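Local coordinates for protein mitochondrial edited mRNA stability factor 1 (Trypanosoma brucei, PDB 6NL1) that probably processes the 5' ends of mitochondrial mRNAs, is thought to stabilise edited transcripts, contains a Nudix domain and can bind GDP, at residues A[219-224]-A[331-336]. Residues are numbered along the deposited sequence; the frame is centred on the assembly and turned at random.
Sequences MLRRIN and RAWAQL
One face of the Trp333 indole is covered by the aliphatic part of Arg221, whose CD sits 3.3 Å from Trp333 CD2 in a CH-pi contact with the five-membered ring. Arg221 CG spreads over the six-membered ring, 3.6 Å from Trp333 CH2. The guanidinium continues above the same face as a cation-pi partner, its CZ 4.9 Å from the centroid of the five-membered ring; it does not lie flat, since the two planes stand 78° apart and its edge is turned to the indole. Arginine suits this place because its methylenes pack on the ring, while a bend at chi3 (72°) carries the charged end on toward the base of Trp333 and a salt bridge from NH1 to Asp330. At the indole edge, the backbone carbonyl oxygen Met219 O approaches Trp333 CH2 at 3.4 Å, near the ring plane. With CG anti to the backbone N (chi1 -165°), Trp333 reaches across to the strand, a span a large flat residue can fill. Thus helix 328-336 is pinned against strand 216-223 of the Nudix domain's mixed sheet, with Trp333 also touching Trp317 and side chains of the neighbouring strand 343-346, while Ala332 packs on helix 348-354.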
ATOM      1  N   MET A 219      -6.143  -9.005  12.485  1.00 26.49           N
ATOM      2  CA  MET A 219      -6.584  -8.110  11.426  1.00 21.00           C
ATOM      3  C   MET A 219      -7.015  -6.729  11.938  1.00 28.91           C
ATOM      4  O   MET A 219      -7.446  -6.593  13.082  1.00 25.25           O
ATOM      5  CB  MET A 219      -7.726  -8.763  10.650  1.00 19.65           C
ATOM      6  CG  MET A 219      -7.336 -10.134  10.098  1.00 28.16           C
ATOM      7  SD  MET A 219      -8.357 -10.633   8.722  1.00 40.44           S
ATOM      8  CE  MET A 219      -9.976 -10.241   9.341  1.00155.59           C
ATOM      9  N   LEU A 220      -6.890  -5.720  11.076  1.00 18.03           N
ATOM     10  CA  LEU A 220      -7.327  -4.360  11.374  1.00 27.13           C
ATOM     11  C   LEU A 220      -8.216  -3.884  10.239  1.00 26.47           C
ATOM     12  O   LEU A 220      -8.239  -4.485   9.169  1.00 25.94           O
ATOM     13  CB  LEU A 220      -6.137  -3.393  11.447  1.00 29.59           C
ATOM     14  CG  LEU A 220      -5.008  -3.597  12.453  1.00 51.91           C
ATOM     15  CD1 LEU A 220      -3.855  -4.326  11.791  1.00 35.97           C
ATOM     16  CD2 LEU A 220      -4.543  -2.241  13.004  1.00 33.29           C
ATOM     17  N   ARG A 221      -8.928  -2.785  10.467  1.00 20.78           N
ATOM     18  CA  ARG A 221      -9.703  -2.155   9.407  1.00 22.92           C
ATOM     19  C   ARG A 221      -9.273  -0.703   9.258  1.00 25.93           C
ATOM     20  O   ARG A 221      -9.515   0.119  10.135  1.00 25.28           O
ATOM     21  CB  ARG A 221     -11.198  -2.264   9.703  1.00 18.44           C
ATOM     22  CG  ARG A 221     -11.691  -3.724   9.724  1.00 24.95           C
ATOM     23  CD  ARG A 221     -13.194  -3.807   9.898  1.00 26.14           C
ATOM     24  NE  ARG A 221     -13.915  -3.395   8.693  1.00 23.62           N
ATOM     25  CZ  ARG A 221     -15.218  -3.129   8.685  1.00 29.26           C
ATOM     26  NH1 ARG A 221     -15.921  -3.239   9.809  1.00 18.78           N
ATOM     27  NH2 ARG A 221     -15.820  -2.761   7.569  1.00 23.12           N
ATOM     28  N   ARG A 222      -8.610  -0.405   8.149  1.00 27.05           N
ATOM     29  CA  ARG A 222      -8.074   0.919   7.911  1.00 26.94           C
ATOM     30  C   ARG A 222      -9.091   1.771   7.163  1.00 21.96           C
ATOM     31  O   ARG A 222      -9.645   1.354   6.144  1.00 31.85           O
ATOM     32  CB  ARG A 222      -6.779   0.824   7.101  1.00 28.07           C
ATOM     33  CG  ARG A 222      -6.049   2.162   6.885  1.00 32.16           C
ATOM     34  CD  ARG A 222      -4.950   1.997   5.836  1.00 34.61           C
ATOM     35  NE  ARG A 222      -5.517   1.558   4.559  1.00 42.83           N
ATOM     36  CZ  ARG A 222      -4.892   0.788   3.670  1.00 45.91           C
ATOM     37  NH1 ARG A 222      -3.656   0.349   3.898  1.00 28.26           N
ATOM     38  NH2 ARG A 222      -5.510   0.448   2.545  1.00 40.74           N
ATOM     39  N   ILE A 223      -9.320   2.973   7.665  1.00 25.57           N
ATOM     40  CA  ILE A 223     -10.230   3.911   7.028  1.00 23.00           C
ATOM     41  C   ILE A 223      -9.428   4.671   5.991  1.00 31.12           C
ATOM     42  O   ILE A 223      -8.416   5.283   6.309  1.00 29.33           O
ATOM     43  CB  ILE A 223     -10.821   4.874   8.065  1.00 34.70           C
ATOM     44  CG1 ILE A 223     -11.540   4.073   9.158  1.00 30.35           C
ATOM     45  CG2 ILE A 223     -11.749   5.924   7.392  1.00 22.74           C
ATOM     46  CD1 ILE A 223     -11.955   4.911  10.379  1.00 34.28           C
ATOM     47  N   ASN A 224      -9.861   4.603   4.741  1.00 23.37           N
ATOM     48  CA  ASN A 224      -9.101   5.209   3.659  1.00 29.73           C
ATOM     49  C   ASN A 224      -9.554   6.645   3.370  1.00 32.53           C
ATOM     50  O   ASN A 224     -10.659   7.033   3.727  1.00 37.51           O
ATOM     51  CB  ASN A 224      -9.168   4.314   2.422  1.00 27.56           C
ATOM     52  CG  ASN A 224      -8.574   2.932   2.682  1.00 29.48           C
ATOM     53  OD1 ASN A 224      -7.425   2.824   3.096  1.00 31.12           O
ATOM     54  ND2 ASN A 224      -9.365   1.872   2.462  1.00 23.21           N
ATOM     55  N   ARG A 331     -20.658  -6.983  11.107  1.00 22.84           N
ATOM     56  CA  ARG A 331     -21.218  -7.741  12.231  1.00 39.29           C
ATOM     57  C   ARG A 331     -20.197  -8.676  12.875  1.00 32.79           C
ATOM     58  O   ARG A 331     -20.154  -8.817  14.101  1.00 33.98           O
ATOM     59  CB  ARG A 331     -22.476  -8.513  11.807  1.00 33.74           C
ATOM     60  CG  ARG A 331     -23.532  -7.628  11.133  1.00 39.89           C
ATOM     61  CD  ARG A 331     -24.894  -8.315  11.008  1.00 44.16           C
ATOM     62  NE  ARG A 331     -24.841  -9.539  10.210  1.00 38.09           N
ATOM     63  CZ  ARG A 331     -25.010  -9.593   8.889  1.00 42.41           C
ATOM     64  NH1 ARG A 331     -25.249  -8.489   8.190  1.00 36.86           N
ATOM     65  NH2 ARG A 331     -24.946 -10.764   8.265  1.00 34.60           N
ATOM     66  N   ALA A 332     -19.372  -9.308  12.050  1.00 26.53           N
ATOM     67  CA  ALA A 332     -18.295 -10.144  12.568  1.00 29.81           C
ATOM     68  C   ALA A 332     -17.305  -9.260  13.338  1.00 36.56           C
ATOM     69  O   ALA A 332     -16.787  -9.647  14.378  1.00 30.63           O
ATOM     70  CB  ALA A 332     -17.593 -10.874  11.430  1.00 26.20           C
ATOM     71  N   TRP A 333     -17.045  -8.069  12.811  1.00 25.49           N
ATOM     72  CA  TRP A 333     -16.145  -7.117  13.457  1.00 26.87           C
ATOM     73  C   TRP A 333     -16.683  -6.690  14.821  1.00 29.12           C
ATOM     74  O   TRP A 333     -15.942  -6.635  15.803  1.00 30.95           O
ATOM     75  CB  TRP A 333     -15.937  -5.898  12.552  1.00 28.63           C
ATOM     76  CG  TRP A 333     -14.777  -5.041  12.941  1.00 25.76           C
ATOM     77  CD1 TRP A 333     -14.828  -3.805  13.508  1.00 25.60           C
ATOM     78  CD2 TRP A 333     -13.385  -5.360  12.792  1.00 22.06           C
ATOM     79  NE1 TRP A 333     -13.556  -3.331  13.724  1.00 31.00           N
ATOM     80  CE2 TRP A 333     -12.652  -4.267  13.295  1.00 29.83           C
ATOM     81  CE3 TRP A 333     -12.690  -6.463  12.283  1.00 34.31           C
ATOM     82  CZ2 TRP A 333     -11.259  -4.243  13.309  1.00 40.53           C
ATOM     83  CZ3 TRP A 333     -11.306  -6.437  12.291  1.00 34.43           C
ATOM     84  CH2 TRP A 333     -10.606  -5.332  12.797  1.00 29.42           C
ATOM     85  N   ALA A 334     -17.975  -6.387  14.887  1.00 26.61           N
ATOM     86  CA  ALA A 334     -18.582  -5.977  16.154  1.00 26.27           C
ATOM     87  C   ALA A 334     -18.473  -7.116  17.161  1.00 30.25           C
ATOM     88  O   ALA A 334     -18.299  -6.911  18.357  1.00 30.94           O
ATOM     89  CB  ALA A 334     -20.047  -5.594  15.944  1.00 26.92           C
ATOM     90  N   GLN A 335     -18.566  -8.331  16.656  1.00 32.37           N
ATOM     91  CA  GLN A 335     -18.543  -9.510  17.504  1.00 37.39           C
ATOM     92  C   GLN A 335     -17.133  -9.808  18.016  1.00 39.51           C
ATOM     93  O   GLN A 335     -16.951 -10.131  19.181  1.00 33.37           O
ATOM     94  CB  GLN A 335     -19.071 -10.690  16.693  1.00 33.95           C
ATOM     95  CG  GLN A 335     -19.316 -11.976  17.438  1.00 79.77           C
ATOM     96  CD  GLN A 335     -19.886 -13.040  16.508  1.00110.45           C
ATOM     97  OE1 GLN A 335     -19.583 -14.230  16.638  1.00102.68           O
ATOM     98  NE2 GLN A 335     -20.708 -12.605  15.549  1.00 80.45           N
ATOM     99  N   LEU A 336     -16.135  -9.667  17.147  1.00 32.40           N
ATOM    100  CA  LEU A 336     -14.800 -10.191  17.430  1.00 32.57           C
ATOM    101  C   LEU A 336     -13.725  -9.143  17.706  1.00 36.91           C
ATOM    102  O   LEU A 336     -12.749  -9.424  18.398  1.00 31.53           O
ATOM    103  CB  LEU A 336     -14.339 -11.067  16.259  1.00 26.71           C
ATOM    104  CG  LEU A 336     -15.144 -12.347  16.026  1.00 40.24           C
ATOM    105  CD1 LEU A 336     -14.726 -12.985  14.714  1.00 29.59           C
ATOM    106  CD2 LEU A 336     -14.974 -13.326  17.202  1.00 30.84           C
TER